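Local coordinates for Serine/threonine protein kinase (Mycobacterium tuberculosis, PDB 4ESQ) that probably phosphorylates serine and threonine residues of proteins at the expense of ATP, as a membrane receptor kinase whose extracellular sensor domain is the part described here, at residues Ala6-Leu14 / Tyr67-Ser75; Gly52-Tyr62 / Arg157-Asp168. All coordinates share one frame; numbering follows the deposited sequence.

Interaction 1. Residues Ala6-Leu14 / Tyr67-Ser75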
ATOM      1  N   ALA A   6      -1.336 -18.647  -7.563  1.00 12.84           N
ATOM      2  CA  ALA A   6      -1.533 -18.401  -8.992  1.00 16.03           C
ATOM      3  C   ALA A   6      -1.920 -16.953  -9.255  1.00 13.98           C
ATOM      4  O   ALA A   6      -2.661 -16.354  -8.473  1.00 13.81           O
ATOM      5  CB  ALA A   6      -2.615 -19.315  -9.528  1.00 14.38           C
ATOM      6  N   GLU A   7      -1.435 -16.402 -10.363  1.00 15.12           N
ATOM      7  CA  GLU A   7      -1.762 -15.030 -10.746  1.00 15.11           C
ATOM      8  C   GLU A   7      -3.260 -14.823 -10.755  1.00 13.25           C
ATOM      9  O   GLU A   7      -3.754 -13.755 -10.387  1.00 15.38           O
ATOM     10  CB  GLU A   7      -1.236 -14.705 -12.149  1.00 21.06           C
ATOM     11  CG  GLU A   7       0.259 -14.472 -12.260  1.00 18.63           C
ATOM     12  CD  GLU A   7       0.690 -14.215 -13.699  1.00 24.63           C
ATOM     13  OE1 GLU A   7      -0.107 -13.632 -14.473  1.00 24.91           O
ATOM     14  OE2 GLU A   7       1.821 -14.610 -14.058  1.00 28.73           O
ATOM     15  N   GLU A   8      -3.988 -15.850 -11.184  1.00 14.45           N
ATOM     16  CA  GLU A   8      -5.426 -15.718 -11.369  1.00 17.66           C
ATOM     17  C   GLU A   8      -6.204 -15.713 -10.055  1.00 14.72           C
ATOM     18  O   GLU A   8      -7.415 -15.476 -10.044  1.00 15.91           O
ATOM     19  CB  GLU A   8      -5.946 -16.799 -12.325  1.00 19.93           C
ATOM     20  CG  GLU A   8      -5.729 -18.210 -11.831  1.00 24.30           C
ATOM     21  CD  GLU A   8      -4.580 -18.906 -12.529  1.00 33.19           C
ATOM     22  OE1 GLU A   8      -3.553 -18.250 -12.829  1.00 25.01           O
ATOM     23  OE2 GLU A   8      -4.712 -20.119 -12.777  1.00 30.31           O
ATOM     24  N   ARG A   9      -5.504 -15.937  -8.945  1.00 14.17           N
ATOM     25  CA  ARG A   9      -6.146 -15.970  -7.633  1.00 13.19           C
ATOM     26  C   ARG A   9      -5.889 -14.711  -6.818  1.00 14.34           C
ATOM     27  O   ARG A   9      -6.323 -14.623  -5.673  1.00 14.76           O
ATOM     28  CB  ARG A   9      -5.692 -17.199  -6.841  1.00 13.67           C
ATOM     29  CG  ARG A   9      -6.366 -18.510  -7.285  1.00 16.99           C
ATOM     30  CD  ARG A   9      -7.822 -18.591  -6.841  1.00 15.83           C
ATOM     31  NE  ARG A   9      -7.931 -18.642  -5.383  1.00 17.97           N
ATOM     32  CZ  ARG A   9      -9.070 -18.536  -4.704  1.00 20.54           C
ATOM     33  NH1 ARG A   9     -10.226 -18.366  -5.346  1.00 19.02           N
ATOM     34  NH2 ARG A   9      -9.052 -18.594  -3.376  1.00 19.69           N
ATOM     35  N   LEU A  10      -5.196 -13.737  -7.407  1.00 12.47           N
ATOM     36  CA  LEU A  10      -4.840 -12.529  -6.679  1.00 14.05           C
ATOM     37  C   LEU A  10      -6.060 -11.777  -6.144  1.00 12.15           C
ATOM     38  O   LEU A  10      -6.052 -11.342  -4.997  1.00 13.31           O
ATOM     39  CB  LEU A  10      -3.970 -11.601  -7.531  1.00 13.70           C
ATOM     40  CG  LEU A  10      -2.514 -12.025  -7.760  1.00 13.54           C
ATOM     41  CD1 LEU A  10      -1.788 -11.029  -8.686  1.00 12.99           C
ATOM     42  CD2 LEU A  10      -1.772 -12.152  -6.444  1.00 12.57           C
ATOM     43  N   SER A  11      -7.109 -11.649  -6.953  1.00 12.92           N
ATOM     44  CA  SER A  11      -8.267 -10.856  -6.529  1.00 10.60           C
ATOM     45  C   SER A  11      -8.941 -11.450  -5.293  1.00 11.36           C
ATOM     46  O   SER A  11      -9.552 -10.724  -4.495  1.00 11.61           O
ATOM     47  CB  SER A  11      -9.279 -10.680  -7.666  1.00 14.41           C
ATOM     48  OG  SER A  11      -9.987 -11.876  -7.924  1.00 14.79           O
ATOM     49  N   ALA A  12      -8.820 -12.764  -5.134  1.00 12.35           N
ATOM     50  CA  ALA A  12      -9.418 -13.455  -3.989  1.00 15.92           C
ATOM     51  C   ALA A  12      -8.693 -13.140  -2.681  1.00 14.54           C
ATOM     52  O   ALA A  12      -9.183 -13.486  -1.602  1.00 15.07           O
ATOM     53  CB  ALA A  12      -9.445 -14.956  -4.230  1.00 15.81           C
ATOM     54  N   LEU A  13      -7.537 -12.478  -2.773  1.00 10.57           N
ATOM     55  CA  LEU A  13      -6.750 -12.133  -1.580  1.00 11.50           C
ATOM     56  C   LEU A  13      -7.098 -10.768  -0.977  1.00 11.26           C
ATOM     57  O   LEU A  13      -6.755 -10.478   0.177  1.00 11.56           O
ATOM     58  CB  LEU A  13      -5.251 -12.174  -1.894  1.00 11.92           C
ATOM     59  CG  LEU A  13      -4.735 -13.451  -2.549  1.00 13.14           C
ATOM     60  CD1 LEU A  13      -3.265 -13.291  -2.878  1.00 14.82           C
ATOM     61  CD2 LEU A  13      -4.955 -14.658  -1.643  1.00 17.63           C
ATOM     62  N   LEU A  14      -7.772  -9.922  -1.744  1.00 10.78           N
ATOM     63  CA  LEU A  14      -8.111  -8.596  -1.258  1.00 10.37           C
ATOM     64  C   LEU A  14      -9.231  -8.659  -0.223  1.00 14.08           C
ATOM     65  O   LEU A  14      -9.940  -9.665  -0.114  1.00 14.27           O
ATOM     66  CB  LEU A  14      -8.491  -7.671  -2.417  1.00 12.25           C
ATOM     67  CG  LEU A  14      -7.404  -7.474  -3.481  1.00 10.86           C
ATOM     68  CD1 LEU A  14      -7.891  -6.523  -4.560  1.00  9.65           C
ATOM     69  CD2 LEU A  14      -6.096  -6.968  -2.872  1.00 12.07           C
ATOM     70  N   TYR A  67       8.079  -8.881 -10.885  1.00 12.90           N
ATOM     71  CA  TYR A  67       6.680  -9.158 -10.588  1.00 13.54           C
ATOM     72  C   TYR A  67       5.970  -9.633 -11.857  1.00 17.39           C
ATOM     73  O   TYR A  67       6.333  -9.242 -12.963  1.00 17.58           O
ATOM     74  CB  TYR A  67       5.979  -7.923 -10.017  1.00 13.04           C
ATOM     75  CG  TYR A  67       5.560  -6.910 -11.057  1.00 11.36           C
ATOM     76  CD1 TYR A  67       6.433  -5.913 -11.475  1.00 14.54           C
ATOM     77  CD2 TYR A  67       4.283  -6.940 -11.609  1.00 12.29           C
ATOM     78  CE1 TYR A  67       6.053  -4.983 -12.434  1.00 13.90           C
ATOM     79  CE2 TYR A  67       3.892  -6.008 -12.569  1.00 14.69           C
ATOM     80  CZ  TYR A  67       4.789  -5.036 -12.976  1.00 14.31           C
ATOM     81  OH  TYR A  67       4.423  -4.094 -13.918  1.00 16.23           O
ATOM     82  N   THR A  68       4.960 -10.476 -11.693  1.00 12.47           N
ATOM     83  CA  THR A  68       4.260 -11.029 -12.849  1.00 12.99           C
ATOM     84  C   THR A  68       2.841 -10.491 -12.999  1.00 16.64           C
ATOM     85  O   THR A  68       2.284 -10.478 -14.105  1.00 14.64           O
ATOM     86  CB  THR A  68       4.236 -12.557 -12.784  1.00 19.93           C
ATOM     87  OG1 THR A  68       3.581 -12.973 -11.579  1.00 18.92           O
ATOM     88  CG2 THR A  68       5.666 -13.092 -12.785  1.00 20.57           C
ATOM     89  N   ALA A  69       2.250 -10.050 -11.891  1.00 12.63           N
ATOM     90  CA  ALA A  69       0.871  -9.584 -11.922  1.00 10.89           C
ATOM     91  C   ALA A  69       0.559  -8.767 -10.680  1.00 11.24           C
ATOM     92  O   ALA A  69       1.178  -8.949  -9.643  1.00 11.38           O
ATOM     93  CB  ALA A  69      -0.090 -10.761 -12.036  1.00 13.00           C
ATOM     94  N   ILE A  70      -0.397  -7.857 -10.806  1.00 11.52           N
ATOM     95  CA  ILE A  70      -0.851  -7.049  -9.672  1.00  9.80           C
ATOM     96  C   ILE A  70      -2.375  -6.970  -9.690  1.00 12.24           C
ATOM     97  O   ILE A  70      -2.993  -6.849 -10.754  1.00 11.67           O
ATOM     98  CB  ILE A  70      -0.200  -5.625  -9.694  1.00 10.48           C
ATOM     99  CG1 ILE A  70      -0.748  -4.715  -8.580  1.00 12.58           C
ATOM    100  CG2 ILE A  70      -0.363  -4.974 -11.065  1.00 12.75           C
ATOM    101  CD1 ILE A  70      -1.990  -3.888  -8.973  1.00 14.28           C
ATOM    102  N   ASN A  71      -2.986  -7.066  -8.513  1.00 12.12           N
ATOM    103  CA  ASN A  71      -4.422  -6.856  -8.398  1.00 12.57           C
ATOM    104  C   ASN A  71      -4.719  -5.964  -7.208  1.00 12.72           C
ATOM    105  O   ASN A  71      -4.244  -6.218  -6.097  1.00 12.65           O
ATOM    106  CB  ASN A  71      -5.172  -8.189  -8.275  1.00 12.68           C
ATOM    107  CG  ASN A  71      -6.662  -8.063  -8.590  1.00 12.13           C
ATOM    108  OD1 ASN A  71      -7.486  -7.847  -7.700  1.00 15.42           O
ATOM    109  ND2 ASN A  71      -7.013  -8.214  -9.867  1.00 11.00           N
ATOM    110  N   GLY A  72      -5.494  -4.908  -7.436  1.00 11.45           N
ATOM    111  CA  GLY A  72      -5.782  -3.972  -6.362  1.00 10.67           C
ATOM    112  C   GLY A  72      -7.166  -3.355  -6.413  1.00 12.49           C
ATOM    113  O   GLY A  72      -7.898  -3.515  -7.391  1.00 11.24           O
ATOM    114  N   LEU A  73      -7.498  -2.627  -5.352  1.00 12.55           N
ATOM    115  CA  LEU A  73      -8.769  -1.909  -5.244  1.00 12.54           C
ATOM    116  C   LEU A  73      -8.593  -0.637  -4.434  1.00 14.22           C
ATOM    117  O   LEU A  73      -7.878  -0.618  -3.428  1.00 12.92           O
ATOM    118  CB  LEU A  73      -9.811  -2.779  -4.539  1.00 12.86           C
ATOM    119  CG  LEU A  73     -10.498  -3.913  -5.295  1.00 20.16           C
ATOM    120  CD1 LEU A  73     -11.360  -4.725  -4.321  1.00 17.25           C
ATOM    121  CD2 LEU A  73     -11.343  -3.366  -6.460  1.00 14.72           C
ATOM    122  N   ILE A  74      -9.268   0.423  -4.856  1.00 11.63           N
ATOM    123  CA  ILE A  74      -9.294   1.651  -4.079  1.00 12.82           C
ATOM    124  C   ILE A  74     -10.714   1.847  -3.587  1.00 14.05           C
ATOM    125  O   ILE A  74     -11.653   1.759  -4.374  1.00 11.30           O
ATOM    126  CB  ILE A  74      -8.847   2.845  -4.925  1.00 11.26           C
ATOM    127  CG1 ILE A  74      -7.335   2.758  -5.149  1.00 14.15           C
ATOM    128  CG2 ILE A  74      -9.208   4.138  -4.226  1.00 11.49           C
ATOM    129  CD1 ILE A  74      -6.802   3.720  -6.172  1.00 16.68           C
ATOM    130  N   SER A  75     -10.868   2.080  -2.284  1.00 12.42           N
ATOM    131  CA  SER A  75     -12.193   2.254  -1.675  1.00 13.55           C
ATOM    132  C   SER A  75     -12.297   3.524  -0.848  1.00 13.50           C
ATOM    133  O   SER A  75     -11.344   3.915  -0.180  1.00 12.85           O
ATOM    134  CB  SER A  75     -12.517   1.080  -0.764  1.00 13.12           C
ATOM    135  OG  SER A  75     -12.470  -0.130  -1.486  1.00 13.54           O
TER
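N71 reaches out from strand 69-75 and meets three residues of the turns at 6-14. Its CB lies against CB of L10, 3.7 Å away. Its CG comes next to CA and CB of S11. At the tip, N71 OD1 sits 3.3 Å from S11 CA and 3.4 Å from L14 CD1, while ND2 stays near S11 CB. CG stands anti to the backbone N (chi1 -162°), which carries the amide out to S11. The atoms of 6-14 that the N71 amide meets are carbons, so these are van der Waals contacts.

L10 packs at the root of the N71 side chain and L14 at its tip. L10 CD1 is 3.8 Å from A69 CB and also touches the A69 carbonyl oxygen. L14 CD1 touches the G72 carbonyl carbon and packs on L73 CG at 3.8 Å. At the other end, E7 runs extended past CG. E7 CG rests on A69 CB at 3.7 Å. The E7 and T68 side chains cross at about a right angle, with E7 OE2 3.4 Å from T68 CB. E7 and T68 lie exposed at one end of the contact, whereas L10 and L14 are buried.

The short 3-10 turn 7-9 and the turns after it thus lie along strand 69-76, just ahead of helix 17-24. R9 forms a salt bridge with E194, and L14 O accepts from K190 of helix 179-192. Strand 69-76 pairs antiparallel with strand 84-92 in the sheet.

Interaction 2. Residues Gly52-Tyr62 / Arg157-Asp168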
ATOM      1  N   GLY A  52       7.681   5.071  -3.340  1.00 12.40           N
ATOM      2  CA  GLY A  52       7.068   3.856  -2.825  1.00 11.56           C
ATOM      3  C   GLY A  52       6.632   3.998  -1.380  1.00 14.81           C
ATOM      4  O   GLY A  52       5.718   3.302  -0.922  1.00 14.96           O
ATOM      5  N   ALA A  53       7.279   4.901  -0.650  1.00 12.81           N
ATOM      6  CA  ALA A  53       6.920   5.120   0.743  1.00 10.24           C
ATOM      7  C   ALA A  53       5.621   5.913   0.850  1.00 14.15           C
ATOM      8  O   ALA A  53       4.996   5.945   1.906  1.00 20.70           O
ATOM      9  CB  ALA A  53       8.042   5.826   1.478  1.00 13.67           C
ATOM     10  N   LEU A  54       5.222   6.560  -0.242  1.00 11.91           N
ATOM     11  CA  LEU A  54       3.967   7.318  -0.276  1.00 14.29           C
ATOM     12  C   LEU A  54       2.790   6.539  -0.860  1.00 15.20           C
ATOM     13  O   LEU A  54       1.655   6.671  -0.384  1.00 13.28           O
ATOM     14  CB  LEU A  54       4.135   8.588  -1.115  1.00 12.42           C
ATOM     15  CG  LEU A  54       5.046   9.645  -0.489  1.00 13.02           C
ATOM     16  CD1 LEU A  54       5.495  10.674  -1.509  1.00 16.39           C
ATOM     17  CD2 LEU A  54       4.354  10.300   0.696  1.00 16.17           C
ATOM     18  N   TYR A  55       3.054   5.771  -1.912  1.00 11.08           N
ATOM     19  CA  TYR A  55       1.992   5.156  -2.712  1.00 10.86           C
ATOM     20  C   TYR A  55       2.249   3.681  -3.018  1.00 14.12           C
ATOM     21  O   TYR A  55       3.397   3.262  -3.199  1.00 14.20           O
ATOM     22  CB  TYR A  55       1.861   5.887  -4.050  1.00  9.78           C
ATOM     23  CG  TYR A  55       1.781   7.395  -3.950  1.00 12.83           C
ATOM     24  CD1 TYR A  55       0.761   8.007  -3.229  1.00 14.99           C
ATOM     25  CD2 TYR A  55       2.717   8.206  -4.585  1.00 15.32           C
ATOM     26  CE1 TYR A  55       0.675   9.391  -3.140  1.00 13.53           C
ATOM     27  CE2 TYR A  55       2.640   9.599  -4.500  1.00 17.15           C
ATOM     28  CZ  TYR A  55       1.613  10.179  -3.777  1.00 24.48           C
ATOM     29  OH  TYR A  55       1.523  11.548  -3.676  1.00 28.21           O
ATOM     30  N   THR A  56       1.175   2.894  -3.086  0.50 12.35           N
ATOM     31  CA  THR A  56       1.293   1.494  -3.474  0.50 12.48           C
ATOM     32  C   THR A  56       1.336   1.374  -4.987  0.50 12.95           C
ATOM     33  O   THR A  56       0.994   2.318  -5.704  0.50 13.08           O
ATOM     34  CB  THR A  56       0.082   0.665  -3.003  0.50 14.91           C
ATOM     35  OG1 THR A  56      -0.988   0.797  -3.948  0.50 19.34           O
ATOM     36  CG2 THR A  56      -0.396   1.138  -1.656  0.50 14.94           C
ATOM     37  N   SER A  57       1.767   0.208  -5.462  1.00 11.10           N
ATOM     38  CA  SER A  57       1.623  -0.161  -6.871  1.00 11.70           C
ATOM     39  C   SER A  57       2.188   0.827  -7.891  1.00 12.55           C
ATOM     40  O   SER A  57       1.616   1.001  -8.964  1.00 14.08           O
ATOM     41  CB  SER A  57       0.139  -0.390  -7.197  1.00 13.66           C
ATOM     42  OG  SER A  57      -0.541  -1.070  -6.152  1.00 16.21           O
ATOM     43  N   GLN A  58       3.313   1.453  -7.579  1.00 11.32           N
ATOM     44  CA  GLN A  58       3.874   2.450  -8.480  1.00 12.13           C
ATOM     45  C   GLN A  58       4.803   1.823  -9.511  1.00 15.74           C
ATOM     46  O   GLN A  58       5.709   1.061  -9.165  1.00 12.16           O
ATOM     47  CB  GLN A  58       4.635   3.516  -7.685  1.00 10.35           C
ATOM     48  CG  GLN A  58       3.745   4.306  -6.732  1.00 11.59           C
ATOM     49  CD  GLN A  58       2.743   5.166  -7.478  1.00 14.69           C
ATOM     50  OE1 GLN A  58       3.109   6.186  -8.065  1.00 13.86           O
ATOM     51  NE2 GLN A  58       1.481   4.745  -7.484  1.00 12.85           N
ATOM     52  N   ASP A  59       4.595   2.158 -10.781  1.00 11.30           N
ATOM     53  CA  ASP A  59       5.429   1.591 -11.836  1.00 14.41           C
ATOM     54  C   ASP A  59       6.944   1.773 -11.625  1.00 13.97           C
ATOM     55  O   ASP A  59       7.687   0.797 -11.736  1.00 14.85           O
ATOM     56  CB  ASP A  59       5.003   2.109 -13.212  1.00 12.08           C
ATOM     57  CG  ASP A  59       5.761   1.435 -14.337  1.00 21.42           C
ATOM     58  OD1 ASP A  59       5.476   0.254 -14.620  1.00 26.03           O
ATOM     59  OD2 ASP A  59       6.652   2.083 -14.921  1.00 29.13           O
ATOM     60  N   PRO A  60       7.409   3.006 -11.334  1.00 13.86           N
ATOM     61  CA  PRO A  60       8.856   3.231 -11.174  1.00 14.04           C
ATOM     62  C   PRO A  60       9.452   2.435 -10.013  1.00 18.71           C
ATOM     63  O   PRO A  60      10.650   2.147  -9.971  1.00 14.81           O
ATOM     64  CB  PRO A  60       8.947   4.732 -10.881  1.00 19.13           C
ATOM     65  CG  PRO A  60       7.728   5.311 -11.501  1.00 22.54           C
ATOM     66  CD  PRO A  60       6.655   4.271 -11.298  1.00 15.95           C
ATOM     67  N   VAL A  61       8.600   2.077  -9.068  1.00 10.83           N
ATOM     68  CA  VAL A  61       9.026   1.330  -7.899  1.00 13.97           C
ATOM     69  C   VAL A  61       9.132  -0.166  -8.211  1.00 14.35           C
ATOM     70  O   VAL A  61      10.092  -0.821  -7.808  1.00 12.85           O
ATOM     71  CB  VAL A  61       8.056   1.568  -6.733  1.00 11.82           C
ATOM     72  CG1 VAL A  61       8.452   0.726  -5.517  1.00 17.96           C
ATOM     73  CG2 VAL A  61       8.008   3.069  -6.388  1.00 14.10           C
ATOM     74  N   TYR A  62       8.151  -0.699  -8.936  1.00 11.60           N
ATOM     75  CA  TYR A  62       8.112  -2.139  -9.218  1.00 10.63           C
ATOM     76  C   TYR A  62       8.828  -2.551 -10.504  1.00 13.49           C
ATOM     77  O   TYR A  62       9.079  -3.742 -10.736  1.00 13.80           O
ATOM     78  CB  TYR A  62       6.664  -2.618  -9.285  1.00 11.09           C
ATOM     79  CG  TYR A  62       6.021  -2.882  -7.940  1.00 12.50           C
ATOM     80  CD1 TYR A  62       6.070  -4.146  -7.369  1.00 11.25           C
ATOM     81  CD2 TYR A  62       5.334  -1.881  -7.256  1.00 10.60           C
ATOM     82  CE1 TYR A  62       5.472  -4.409  -6.153  1.00  9.26           C
ATOM     83  CE2 TYR A  62       4.741  -2.138  -6.029  1.00 12.18           C
ATOM     84  CZ  TYR A  62       4.805  -3.412  -5.496  1.00 11.38           C
ATOM     85  OH  TYR A  62       4.230  -3.684  -4.284  1.00 12.30           O
ATOM     86  N   ARG A 157       1.218   3.480   5.372  1.00 12.47           N
ATOM     87  CA  ARG A 157       1.648   2.506   4.375  1.00 13.06           C
ATOM     88  C   ARG A 157       1.995   1.208   5.096  1.00 11.37           C
ATOM     89  O   ARG A 157       2.594   1.226   6.175  1.00 12.27           O
ATOM     90  CB  ARG A 157       2.878   3.018   3.614  1.00 13.12           C
ATOM     91  CG  ARG A 157       2.597   4.164   2.638  1.00 12.14           C
ATOM     92  CD  ARG A 157       1.962   3.668   1.349  1.00 16.35           C
ATOM     93  NE  ARG A 157       2.911   3.024   0.439  1.00 16.41           N
ATOM     94  CZ  ARG A 157       2.937   1.722   0.173  1.00 11.90           C
ATOM     95  NH1 ARG A 157       2.075   0.896   0.772  1.00 12.66           N
ATOM     96  NH2 ARG A 157       3.827   1.237  -0.689  1.00 11.31           N
ATOM     97  N   ALA A 158       1.614   0.077   4.513  1.00 10.04           N
ATOM     98  CA  ALA A 158       2.056  -1.207   5.046  1.00 10.64           C
ATOM     99  C   ALA A 158       2.429  -2.112   3.892  1.00 10.19           C
ATOM    100  O   ALA A 158       1.734  -2.156   2.875  1.00 12.78           O
ATOM    101  CB  ALA A 158       0.970  -1.853   5.886  1.00 12.18           C
ATOM    102  N   MET A 159       3.532  -2.830   4.049  1.00  9.86           N
ATOM    103  CA  MET A 159       3.916  -3.828   3.062  1.00  9.70           C
ATOM    104  C   MET A 159       4.325  -5.089   3.786  1.00 12.38           C
ATOM    105  O   MET A 159       4.993  -5.034   4.819  1.00 12.51           O
ATOM    106  CB  MET A 159       5.076  -3.334   2.191  1.00 10.84           C
ATOM    107  CG  MET A 159       5.556  -4.358   1.166  1.00 11.17           C
ATOM    108  SD  MET A 159       6.852  -3.707   0.083  1.00 14.62           S
ATOM    109  CE  MET A 159       5.933  -2.463  -0.823  1.00 17.03           C
ATOM    110  N   SER A 160       3.908  -6.222   3.246  1.00  9.96           N
ATOM    111  CA  SER A 160       4.331  -7.504   3.789  1.00 11.67           C
ATOM    112  C   SER A 160       4.482  -8.494   2.645  1.00 11.56           C
ATOM    113  O   SER A 160       4.244  -8.164   1.475  1.00 10.73           O
ATOM    114  CB  SER A 160       3.328  -8.018   4.828  1.00 14.11           C
ATOM    115  OG  SER A 160       3.922  -9.001   5.681  1.00 14.38           O
ATOM    116  N   VAL A 161       4.889  -9.710   2.982  1.00 11.85           N
ATOM    117  CA  VAL A 161       5.050 -10.753   1.989  1.00 10.52           C
ATOM    118  C   VAL A 161       4.669 -12.071   2.629  1.00 11.77           C
ATOM    119  O   VAL A 161       4.967 -12.312   3.802  1.00 13.92           O
ATOM    120  CB  VAL A 161       6.492 -10.811   1.453  1.00 12.27           C
ATOM    121  CG1 VAL A 161       7.491 -10.719   2.603  1.00 15.58           C
ATOM    122  CG2 VAL A 161       6.720 -12.078   0.626  1.00 14.57           C
ATOM    123  N   ALA A 162       3.978 -12.900   1.859  1.00 13.30           N
ATOM    124  CA  ALA A 162       3.695 -14.273   2.254  1.00 12.59           C
ATOM    125  C   ALA A 162       3.756 -15.099   0.977  1.00 14.50           C
ATOM    126  O   ALA A 162       3.242 -14.677  -0.058  1.00 11.71           O
ATOM    127  CB  ALA A 162       2.335 -14.376   2.891  1.00 13.64           C
ATOM    128  N   ASN A 163       4.394 -16.264   1.038  1.00 14.20           N
ATOM    129  CA  ASN A 163       4.579 -17.065  -0.166  1.00 12.60           C
ATOM    130  C   ASN A 163       5.239 -16.188  -1.235  1.00 14.97           C
ATOM    131  O   ASN A 163       6.217 -15.502  -0.943  1.00 15.03           O
ATOM    132  CB  ASN A 163       3.238 -17.631  -0.654  1.00 13.24           C
ATOM    133  CG  ASN A 163       3.395 -18.924  -1.439  1.00 18.13           C
ATOM    134  OD1 ASN A 163       4.469 -19.213  -1.974  1.00 15.13           O
ATOM    135  ND2 ASN A 163       2.316 -19.704  -1.524  1.00 13.51           N
ATOM    136  N   ASN A 164       4.708 -16.212  -2.458  1.00 13.22           N
ATOM    137  CA  ASN A 164       5.264 -15.427  -3.559  1.00 15.22           C
ATOM    138  C   ASN A 164       4.523 -14.110  -3.772  1.00 13.56           C
ATOM    139  O   ASN A 164       4.604 -13.517  -4.853  1.00 12.68           O
ATOM    140  CB  ASN A 164       5.207 -16.226  -4.863  1.00 15.30           C
ATOM    141  CG  ASN A 164       3.790 -16.600  -5.242  1.00 15.94           C
ATOM    142  OD1 ASN A 164       3.011 -17.045  -4.399  1.00 15.63           O
ATOM    143  ND2 ASN A 164       3.441 -16.403  -6.506  1.00 13.60           N
ATOM    144  N   VAL A 165       3.796 -13.659  -2.753  1.00 11.38           N
ATOM    145  CA  VAL A 165       2.916 -12.504  -2.920  1.00 12.66           C
ATOM    146  C   VAL A 165       3.323 -11.358  -2.008  1.00 11.51           C
ATOM    147  O   VAL A 165       3.487 -11.544  -0.807  1.00 13.70           O
ATOM    148  CB  VAL A 165       1.445 -12.866  -2.614  1.00 11.56           C
ATOM    149  CG1 VAL A 165       0.533 -11.628  -2.705  1.00 13.01           C
ATOM    150  CG2 VAL A 165       0.965 -13.953  -3.549  1.00 12.61           C
ATOM    151  N   VAL A 166       3.492 -10.176  -2.592  1.00 10.69           N
ATOM    152  CA  VAL A 166       3.715  -8.962  -1.817  1.00 11.60           C
ATOM    153  C   VAL A 166       2.388  -8.242  -1.576  1.00 10.81           C
ATOM    154  O   VAL A 166       1.572  -8.101  -2.484  1.00 11.28           O
ATOM    155  CB  VAL A 166       4.694  -8.013  -2.528  1.00 12.10           C
ATOM    156  CG1 VAL A 166       4.703  -6.643  -1.822  1.00 12.18           C
ATOM    157  CG2 VAL A 166       6.092  -8.629  -2.562  1.00 12.57           C
ATOM    158  N   VAL A 167       2.174  -7.819  -0.343  1.00 11.13           N
ATOM    159  CA  VAL A 167       0.947  -7.150   0.051  1.00  8.95           C
ATOM    160  C   VAL A 167       1.312  -5.680   0.217  1.00  9.08           C
ATOM    161  O   VAL A 167       2.258  -5.356   0.928  1.00 11.68           O
ATOM    162  CB  VAL A 167       0.435  -7.741   1.367  1.00  9.81           C
ATOM    163  CG1 VAL A 167      -0.837  -7.040   1.829  1.00 11.53           C
ATOM    164  CG2 VAL A 167       0.186  -9.230   1.179  1.00 12.12           C
ATOM    165  N   ASP A 168       0.583  -4.794  -0.459  1.00  9.21           N
ATOM    166  CA  ASP A 168       0.984  -3.392  -0.546  1.00 12.13           C
ATOM    167  C   ASP A 168      -0.230  -2.519  -0.285  1.00 11.75           C
ATOM    168  O   ASP A 168      -1.129  -2.454  -1.122  1.00 12.03           O
ATOM    169  CB  ASP A 168       1.541  -3.125  -1.952  1.00 13.32           C
ATOM    170  CG  ASP A 168       2.413  -1.886  -2.030  1.00 15.08           C
ATOM    171  OD1 ASP A 168       2.562  -1.189  -1.011  1.00 15.78           O
ATOM    172  OD2 ASP A 168       2.955  -1.615  -3.131  1.00 14.73           O
TER
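R157 and D168 meet the loop and short helices of 52-62 mainly through charged and polar groups. The salt bridge lies within the strand pair: NH1 and NH2 of R157 both hold D168 OD1, NH2 at 2.8 Å on the syn lone pair.

Hydrogen bonds cross to the other segment. R157 NH2 and NE both donate to G52 O, with NH2 at 2.8 Å. The arginine chain is bent at chi2 (-78°) and chi3 (-76°), which turns the NE and NH2 side of the guanidinium to G52 O. D168 OD2 accepts from S57 N at 3.2 Å in a nearly straight bond (168°). Y62 OH donates to D168 OD2 at 2.7 Å. These two donors come from opposite faces of the carboxylate. The Y62 ring has OD2 at its edge, in plane. Four donors thus grip the buried carboxylate, which probably keeps it ionised.

Van der Waals contacts complete the contact. In the conformer given, T56 CG2 lies over one face of the R157 guanidinium, offset toward its rim and 3.5 Å from R157 NH1, and T56 CB is 3.6 Å from D168 CG. Y62 OH also touches M159 CE and V166 CG1.

R157 and D168 sit on adjacent antiparallel strands, joined beyond them by a type II' turn from A162 to V165, so the arrangement is a buried salt bridge on a beta hairpin. It fixes the 52-62 connection to the central sheet of the PknH-like extracellular domain.

In the fold
From the N terminus, the chain first passes through 6-14, then helix 17-24, and reaches 52-62. Strand 69-76 follows and closes interaction 1 by returning to 6-14. The chain then runs through strand 84-92, helix 96-111 and further strands before 157-168 comes back to 52-62 and closes interaction 2. The two loops cross, because 52-62 lies between the segments of interaction 1 while 157-168 lies beyond both. Their centres are 12 Å apart, and they touch where Y67 CD1 packs 3.5 Å from Y62 O. Both reach the same antiparallel sheet: interaction 1 ties the N-terminal turns to strand 69-76, and interaction 2 ties the helices 51-54 and 59-62 to the hairpin of strands 154-162 and 165-173.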